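HTH-type transcriptional regulator AscG (Escherichia coli, PDB 3BRQ) represses transcription of the cryptic asc operon in Escherichia coli, as a sequence-specific DNA-binding regulator of the LacI family. Local coordinates at residues H61-E66 / R86-D91; I81-R86 / Q102-L107; E92-I97 / R109-N114. All blocks are in the same frame, centred on the assembly; numbering follows the deposited sequence.

Contact 1: residues H61-E66 / R86-D91. With SO4 (sulfate ion), chain F.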
# COMPACT_ATOMS: atom_id res chain seq x y z
N HIS B 61 9.59 14.96 -4.15
CA HIS B 61 8.33 15.60 -3.90
C HIS B 61 8.16 16.99 -4.53
O HIS B 61 7.56 17.85 -3.85
CB HIS B 61 8.08 15.72 -2.36
CG HIS B 61 6.64 15.65 -1.99
ND1 HIS B 61 5.76 16.70 -2.20
CD2 HIS B 61 5.90 14.66 -1.43
CE1 HIS B 61 4.55 16.35 -1.80
NE2 HIS B 61 4.60 15.12 -1.32
N SER B 62 8.65 17.18 -5.75
CA SER B 62 8.49 18.46 -6.49
C SER B 62 8.78 18.22 -7.98
O SER B 62 9.36 17.23 -8.32
CB SER B 62 9.47 19.47 -5.91
OG SER B 62 10.80 19.06 -6.20
N ALA B 63 8.41 19.16 -8.86
CA ALA B 63 8.75 19.01 -10.29
C ALA B 63 10.26 18.91 -10.51
O ALA B 63 10.76 18.04 -11.27
CB ALA B 63 8.19 20.23 -11.12
N GLU B 64 11.00 19.84 -9.88
CA GLU B 64 12.44 19.88 -10.00
C GLU B 64 13.13 18.57 -9.60
O GLU B 64 14.05 18.11 -10.28
CB GLU B 64 13.03 21.06 -9.19
CG GLU B 64 14.61 21.10 -9.19
CD GLU B 64 15.24 21.37 -10.55
OE1 GLU B 64 14.60 22.06 -11.39
OE2 GLU B 64 16.42 20.96 -10.74
N GLU B 65 12.67 17.95 -8.53
CA GLU B 65 13.29 16.70 -8.11
C GLU B 65 12.88 15.49 -9.01
O GLU B 65 13.66 14.55 -9.19
CB GLU B 65 12.92 16.41 -6.66
CG GLU B 65 13.78 17.16 -5.61
CD GLU B 65 13.12 17.30 -4.24
OE1 GLU B 65 11.87 17.37 -4.09
OE2 GLU B 65 13.87 17.39 -3.28
N GLU B 66 11.66 15.52 -9.57
CA GLU B 66 11.26 14.51 -10.54
C GLU B 66 12.16 14.55 -11.75
O GLU B 66 12.64 13.52 -12.17
CB GLU B 66 9.78 14.65 -10.93
CG GLU B 66 8.79 14.33 -9.78
CD GLU B 66 7.36 14.78 -10.10
OE1 GLU B 66 7.18 15.61 -11.05
OE2 GLU B 66 6.42 14.35 -9.39
N ARG B 86 3.91 13.42 -10.22
CA ARG B 86 2.80 14.20 -9.71
C ARG B 86 3.00 15.62 -10.20
O ARG B 86 2.03 16.23 -10.68
CB ARG B 86 2.74 14.22 -8.15
CG ARG B 86 1.60 15.14 -7.65
CD ARG B 86 1.14 14.90 -6.26
NE ARG B 86 0.41 13.63 -6.08
CZ ARG B 86 0.00 13.24 -4.89
NH1 ARG B 86 0.24 14.07 -3.87
NH2 ARG B 86 -0.65 12.07 -4.70
N PHE B 87 4.22 16.16 -10.09
CA PHE B 87 4.42 17.63 -10.22
C PHE B 87 4.78 18.19 -11.61
O PHE B 87 4.38 19.32 -11.94
CB PHE B 87 5.39 18.15 -9.14
CG PHE B 87 4.92 17.88 -7.73
CD1 PHE B 87 4.00 18.76 -7.11
CD2 PHE B 87 5.33 16.73 -7.06
CE1 PHE B 87 3.54 18.51 -5.83
CE2 PHE B 87 4.86 16.46 -5.76
CZ PHE B 87 3.98 17.31 -5.14
N LEU B 88 5.56 17.46 -12.41
CA LEU B 88 5.98 18.00 -13.71
C LEU B 88 4.77 18.32 -14.58
O LEU B 88 3.83 17.55 -14.59
CB LEU B 88 6.90 17.04 -14.46
CG LEU B 88 8.35 16.92 -13.95
CD1 LEU B 88 8.95 15.56 -14.38
CD2 LEU B 88 9.21 18.06 -14.47
N SER B 89 4.78 19.47 -15.25
CA SER B 89 3.69 19.81 -16.17
C SER B 89 3.86 18.94 -17.41
O SER B 89 4.95 18.47 -17.72
CB SER B 89 3.77 21.26 -16.57
OG SER B 89 4.90 21.44 -17.37
N VAL B 90 2.76 18.69 -18.11
CA VAL B 90 2.81 18.07 -19.46
C VAL B 90 3.94 18.58 -20.38
O VAL B 90 4.74 17.79 -20.93
CB VAL B 90 1.38 18.13 -20.09
CG1 VAL B 90 1.39 18.21 -21.62
CG2 VAL B 90 0.59 16.91 -19.60
N ASP B 91 4.02 19.91 -20.53
CA ASP B 91 5.03 20.53 -21.33
C ASP B 91 6.42 20.24 -20.82
O ASP B 91 7.30 20.03 -21.62
CB ASP B 91 4.83 22.04 -21.39
CG ASP B 91 3.57 22.42 -22.14
OD1 ASP B 91 3.19 21.65 -23.05
OD2 ASP B 91 2.98 23.47 -21.84
S SO4 F . -1.27 11.26 -8.49
O1 SO4 F . -2.13 11.70 -9.54
O2 SO4 F . 0.05 11.92 -8.63
O3 SO4 F . -1.91 11.39 -7.21
O4 SO4 F . -1.18 9.81 -8.62
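The F87 side chain lies against the backbone of H61-S62 at the start of helix 63-75; F87 CB is 3.2 Å from A63 N. At the far end of the ring, F87 CZ comes to 3.5 Å from H61 ND1. The F87 and H61 rings meet obliquely, their planes at 46°. A large flat side chain suits this place because it covers the turn, while A63 is small enough for the loop 86-91 to come close and for L88 CD2 to lie near its CB and O. S62 caps the helix, its OG accepting from E65 N.

The polar part of the contact is E66. With CG anti to its carbonyl carbon (chi1 -68°) and the chain extended beyond, the carboxylate reaches three successive backbone amides. OE2 receives F87 N at 2.9 Å, almost straight at 173° and on its syn lone pair, and also R86 N at 2.8 Å, tilted out of the carboxylate plane. OE1 takes L88 N at 2.8 Å.

The R86 chain lays CG over the centre of one face of the F87 ring, 3.9 Å above it, and continues to a sulfate, where NE bonds O2 nearly straight and NH2 bonds O3; Y84, G33, S151 and T153 complete the site. The E66 arrangement is consistent with a stabilised negative charge, since the buried oxygens are met by three backbone N-H groups and the T27 hydroxyl.

Contact 2: residues I81-R86 / Q102-L107. With SO4 (sulfate ion), chain F.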
# COMPACT_ATOMS: atom_id res chain seq x y z
N ILE B 81 13.32 4.90 -19.60
CA ILE B 81 12.74 5.42 -18.34
C ILE B 81 11.21 5.40 -18.37
O ILE B 81 10.58 5.76 -19.38
CB ILE B 81 13.26 6.86 -18.08
CG1 ILE B 81 14.80 6.90 -18.12
CG2 ILE B 81 12.73 7.46 -16.71
CD1 ILE B 81 15.39 6.35 -16.81
N MSE B 82 10.59 4.98 -17.28
CA MSE B 82 9.14 5.22 -17.08
C MSE B 82 9.04 6.29 -16.01
O MSE B 82 9.46 6.06 -14.89
CB MSE B 82 8.40 3.98 -16.59
CG MSE B 82 6.84 4.26 -16.38
SE MSE B 82 6.01 3.11 -15.08
CE MSE B 82 6.77 4.00 -13.47
N ILE B 83 8.46 7.46 -16.34
CA ILE B 83 8.25 8.48 -15.30
C ILE B 83 6.77 8.45 -14.84
O ILE B 83 5.88 8.48 -15.65
CB ILE B 83 8.76 9.88 -15.74
CG1 ILE B 83 8.30 11.01 -14.80
CG2 ILE B 83 8.27 10.26 -17.11
CD1 ILE B 83 9.10 11.04 -13.48
N TYR B 84 6.53 8.30 -13.53
CA TYR B 84 5.20 8.56 -13.00
C TYR B 84 5.19 9.85 -12.11
O TYR B 84 5.46 9.78 -10.93
CB TYR B 84 4.69 7.29 -12.31
CG TYR B 84 3.38 7.39 -11.56
CD1 TYR B 84 2.51 8.48 -11.73
CD2 TYR B 84 3.03 6.39 -10.64
CE1 TYR B 84 1.33 8.58 -11.00
CE2 TYR B 84 1.85 6.45 -9.94
CZ TYR B 84 1.00 7.54 -10.15
OH TYR B 84 -0.16 7.58 -9.42
N PRO B 85 4.93 11.03 -12.71
CA PRO B 85 5.13 12.27 -12.01
C PRO B 85 3.82 12.85 -11.43
O PRO B 85 2.74 12.80 -12.09
CB PRO B 85 5.64 13.19 -13.14
CG PRO B 85 4.94 12.75 -14.31
CD PRO B 85 4.56 11.28 -14.10
N ARG B 86 3.91 13.42 -10.22
CA ARG B 86 2.80 14.20 -9.71
C ARG B 86 3.00 15.62 -10.20
O ARG B 86 2.03 16.23 -10.68
CB ARG B 86 2.74 14.22 -8.15
CG ARG B 86 1.60 15.14 -7.65
CD ARG B 86 1.14 14.90 -6.26
NE ARG B 86 0.41 13.63 -6.08
CZ ARG B 86 0.00 13.24 -4.89
NH1 ARG B 86 0.24 14.07 -3.87
NH2 ARG B 86 -0.65 12.07 -4.70
N GLN B 102 17.23 8.31 -25.23
CA GLN B 102 16.73 7.06 -24.63
C GLN B 102 15.20 7.07 -24.64
O GLN B 102 14.58 8.13 -24.51
CB GLN B 102 17.25 6.89 -23.19
CG GLN B 102 18.75 6.83 -22.99
CD GLN B 102 19.38 8.22 -22.83
OE1 GLN B 102 18.90 9.21 -23.41
NE2 GLN B 102 20.47 8.30 -22.06
N PRO B 103 14.57 5.90 -24.77
CA PRO B 103 13.13 5.81 -24.70
C PRO B 103 12.63 6.24 -23.31
O PRO B 103 13.03 5.63 -22.31
CB PRO B 103 12.88 4.31 -24.89
CG PRO B 103 14.08 3.84 -25.61
CD PRO B 103 15.17 4.57 -24.94
N ILE B 104 11.82 7.30 -23.26
CA ILE B 104 11.21 7.79 -22.00
C ILE B 104 9.70 7.78 -22.16
O ILE B 104 9.17 8.34 -23.13
CB ILE B 104 11.68 9.21 -21.57
CG1 ILE B 104 13.19 9.22 -21.40
CG2 ILE B 104 10.97 9.67 -20.23
CD1 ILE B 104 13.79 10.59 -21.25
N MSE B 105 9.00 7.12 -21.24
CA MSE B 105 7.55 7.13 -21.31
C MSE B 105 6.94 7.60 -20.00
O MSE B 105 7.55 7.40 -18.94
CB MSE B 105 7.04 5.73 -21.69
CG MSE B 105 7.26 5.50 -23.23
SE MSE B 105 6.49 3.88 -23.89
CE MSE B 105 4.62 4.25 -23.84
N VAL B 106 5.72 8.15 -20.07
CA VAL B 106 5.04 8.75 -18.91
C VAL B 106 3.77 7.94 -18.62
O VAL B 106 3.05 7.55 -19.52
CB VAL B 106 4.71 10.29 -19.13
CG1 VAL B 106 3.77 10.46 -20.26
CG2 VAL B 106 4.11 10.93 -17.87
N LEU B 107 3.58 7.63 -17.34
CA LEU B 107 2.39 6.99 -16.80
C LEU B 107 1.49 8.03 -16.09
O LEU B 107 1.97 8.83 -15.27
CB LEU B 107 2.84 5.93 -15.76
CG LEU B 107 1.73 5.06 -15.12
CD1 LEU B 107 1.15 4.08 -16.19
CD2 LEU B 107 2.31 4.26 -13.94
S SO4 F . -1.27 11.26 -8.49
O1 SO4 F . -2.13 11.70 -9.54
O2 SO4 F . 0.05 11.92 -8.63
O3 SO4 F . -1.91 11.39 -7.21
O4 SO4 F . -1.18 9.81 -8.62
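I81 and I104 pair at the start of two neighbouring parallel strands, 81-84 and 104-107, which helix 90-98 links into a beta-alpha-beta unit of the periplasmic-binding-protein-like fold. Four backbone bonds join them: I81 N to P103 O, M105 N to I81 O, I83 N to M105 O and L107 N to I83 O.

On one face, branched residues supply the bumps. I83 CG2 sits in the hollow between I104 CG2, 4.2 Å away, and V106 CB, at nearly the same distance. Its place between the backbone N and the carbonyl carbon (CG1 taking the anti position, chi1 168°) brings that methyl to the neighbouring strand. Beyond it, P85 CD meets V106 CG2 at 3.8 Å, the two side chains crossing at about a right angle. Beta-branched residues suit this face because their methyls, spread at CB, interlock across the paired strands; helices 63-75 and 90-98 cover this face. On the other face, L107 CD2 fits between M82 SE and Y84 CD2, 4.0 Å from each, and helix 255-270 packs over M82, M105 and L107. M82 and M105 are selenomethionines.

At the end of the strand, Y84, and beyond it R86, both reach the sulfate. An alanine in place of R86 would remove both guanidinium bonds to the ion, and would probably leave its O2 and O3 less firmly held. With CG anti to the backbone N (chi1 174°), the side chain points the Y84 ring on toward the ion, and OH gives a hydrogen bond to sulfate O4 at 2.6 Å.

Contact 3: residues E92-I97 / R109-N114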
# COMPACT_ATOMS: atom_id res chain seq x y z
N GLU B 92 6.62 20.27 -19.51
CA GLU B 92 7.94 19.87 -18.96
C GLU B 92 8.29 18.44 -19.35
O GLU B 92 9.42 18.15 -19.73
CB GLU B 92 7.99 20.03 -17.45
CG GLU B 92 8.11 21.49 -17.04
CD GLU B 92 8.00 21.71 -15.53
OE1 GLU B 92 7.02 21.27 -14.88
OE2 GLU B 92 8.92 22.35 -14.98
N ILE B 93 7.31 17.54 -19.28
CA ILE B 93 7.52 16.16 -19.70
C ILE B 93 7.85 16.09 -21.21
O ILE B 93 8.80 15.41 -21.58
CB ILE B 93 6.35 15.24 -19.27
CG1 ILE B 93 6.16 15.30 -17.72
CG2 ILE B 93 6.65 13.78 -19.69
CD1 ILE B 93 4.68 15.10 -17.17
N ASP B 94 7.12 16.84 -22.07
CA ASP B 94 7.43 16.82 -23.49
C ASP B 94 8.89 17.30 -23.72
O ASP B 94 9.62 16.76 -24.56
CB ASP B 94 6.43 17.70 -24.29
CG ASP B 94 5.13 16.95 -24.66
OD1 ASP B 94 5.21 15.78 -25.11
OD2 ASP B 94 4.03 17.56 -24.53
N ASP B 95 9.32 18.30 -22.96
CA ASP B 95 10.67 18.84 -23.16
C ASP B 95 11.70 17.80 -22.75
O ASP B 95 12.71 17.62 -23.43
CB ASP B 95 10.86 20.11 -22.35
CG ASP B 95 10.18 21.33 -22.98
OD1 ASP B 95 9.78 21.28 -24.16
OD2 ASP B 95 10.05 22.36 -22.28
N ILE B 96 11.42 17.09 -21.67
CA ILE B 96 12.34 16.03 -21.26
C ILE B 96 12.51 15.02 -22.38
O ILE B 96 13.64 14.71 -22.75
CB ILE B 96 11.94 15.41 -19.89
CG1 ILE B 96 12.30 16.37 -18.77
CG2 ILE B 96 12.69 14.09 -19.59
CD1 ILE B 96 11.34 16.37 -17.63
N ILE B 97 11.39 14.56 -22.95
CA ILE B 97 11.41 13.48 -23.93
C ILE B 97 12.21 13.87 -25.16
O ILE B 97 13.01 13.07 -25.69
CB ILE B 97 9.99 13.01 -24.31
CG1 ILE B 97 9.35 12.26 -23.12
CG2 ILE B 97 10.05 12.09 -25.53
CD1 ILE B 97 7.85 12.04 -23.23
N ARG B 109 -0.34 10.56 -17.17
CA ARG B 109 -0.46 11.93 -17.70
C ARG B 109 -0.54 11.82 -19.23
O ARG B 109 0.16 11.00 -19.84
CB ARG B 109 0.75 12.81 -17.29
CG ARG B 109 1.29 12.64 -15.84
CD ARG B 109 0.39 13.29 -14.71
NE ARG B 109 0.27 14.69 -15.06
CZ ARG B 109 1.14 15.63 -14.69
NH1 ARG B 109 2.11 15.32 -13.84
NH2 ARG B 109 0.98 16.91 -15.10
N ARG B 110 -1.40 12.61 -19.85
CA ARG B 110 -1.55 12.60 -21.33
C ARG B 110 -0.68 13.66 -21.99
O ARG B 110 -0.87 14.84 -21.73
CB ARG B 110 -3.02 12.80 -21.73
CG ARG B 110 -3.26 12.61 -23.26
CD ARG B 110 -4.74 12.51 -23.63
NE ARG B 110 -5.56 13.37 -22.79
CZ ARG B 110 -6.85 13.65 -22.99
NH1 ARG B 110 -7.52 13.15 -24.03
NH2 ARG B 110 -7.48 14.45 -22.13
N LEU B 111 0.27 13.27 -22.84
CA LEU B 111 1.16 14.25 -23.47
C LEU B 111 0.55 14.99 -24.67
O LEU B 111 -0.34 14.48 -25.35
CB LEU B 111 2.51 13.62 -23.84
CG LEU B 111 3.42 13.20 -22.67
CD1 LEU B 111 4.80 12.92 -23.16
CD2 LEU B 111 3.47 14.24 -21.55
N ARG B 112 1.03 16.22 -24.90
CA ARG B 112 0.52 17.06 -25.98
C ARG B 112 1.26 16.76 -27.28
O ARG B 112 0.65 16.36 -28.27
CB ARG B 112 0.65 18.55 -25.59
CG ARG B 112 -0.00 19.54 -26.58
CD ARG B 112 0.24 21.04 -26.22
NE ARG B 112 0.37 21.30 -24.78
CZ ARG B 112 -0.61 21.20 -23.88
NH1 ARG B 112 -1.84 20.82 -24.24
NH2 ARG B 112 -0.36 21.44 -22.59
N LYS B 113 2.57 16.97 -27.26
CA LYS B 113 3.43 16.64 -28.39
C LYS B 113 3.69 15.11 -28.50
O LYS B 113 3.20 14.48 -29.43
CB LYS B 113 4.71 17.46 -28.33
CG LYS B 113 5.67 17.25 -29.47
CD LYS B 113 6.96 18.04 -29.20
CE LYS B 113 8.08 17.61 -30.14
NZ LYS B 113 8.15 16.10 -30.23
N ASN B 114 4.39 14.51 -27.54
CA ASN B 114 4.76 13.08 -27.64
C ASN B 114 3.72 12.13 -27.06
O ASN B 114 4.00 11.36 -26.12
CB ASN B 114 6.12 12.83 -27.00
CG ASN B 114 7.21 13.71 -27.57
OD1 ASN B 114 7.76 13.44 -28.64
ND2 ASN B 114 7.57 14.77 -26.84
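D94 on helix 90-98 turns its carboxylate into the loop 109-114 and gathers the amides of a bend there. Its CG stands anti to the carbonyl carbon (chi1 -85°), which swings the two oxygens toward the loop although the CB itself does not point straight at it. OD1 accepts N114 N at 2.9 Å and 171°, and N114 ND2 at 3.1 Å. OD1 is thus gripped by main chain and side chain of N114, both coming from one face of the carboxylate plane. OD2 takes K113 N at 3.2 Å, from above the carboxylate plane, and a weak bond from R112 N. A short acidic side chain suits the place: it can serve consecutive amides while staying close to the helix.

N114 is fixed by the same pairing. Its amide runs past the aspartate in the opposite direction, the two planes 54° apart, and lies along I97 CG2. ND2 also bonds D98, whose carboxylate pairs with K113 NZ in a salt bridge. The lysine is extended as far as CE and bends only at its last torsion, where NZ also makes a weak bond to N114 OD1.

Next to D94, L111 brings hydrocarbon to the helix. Its CD2 meets I93 CG2 at 3.7 Å, the two side chains crossing at about a right angle, and its CD1 lies 3.5 Å from D94 OD1. I93 CD1 sits over one face of the R109 guanidinium, 4.2 Å from NH1 and offset toward the rim; that NH1 is hydrogen-bonded to L88 O and P85 O.

L111 and I93 both also touch V106, and I97 touches I104, so this loop and helix 90-98 pack together beside strand 104-107, with I96 touching I70 of helix 63-75.

The three contacts follow one stretch of the fold, from helix 63-75 across strand 80-84 and helix 90-98 to strand 104-107 and the loop beyond. Contact 1 and contact 2 share R86 and both touch the sulfate; their centres are 11 Å apart, and E66 OE1 packs 3.5 Å from P85 CB. Contacts 2 and 3 lie closer, about 9 Å between centres. R109 joins all three: its NH1 lies 2.9 Å from L88 O, a probable hydrogen bond to contact 1, and is also hydrogen-bonded to P85 O of contact 2 at 3.1 Å. The sulfate, probably from the crystallisation liquor, lies about 6 Å from the R109 side chain, nearest atoms.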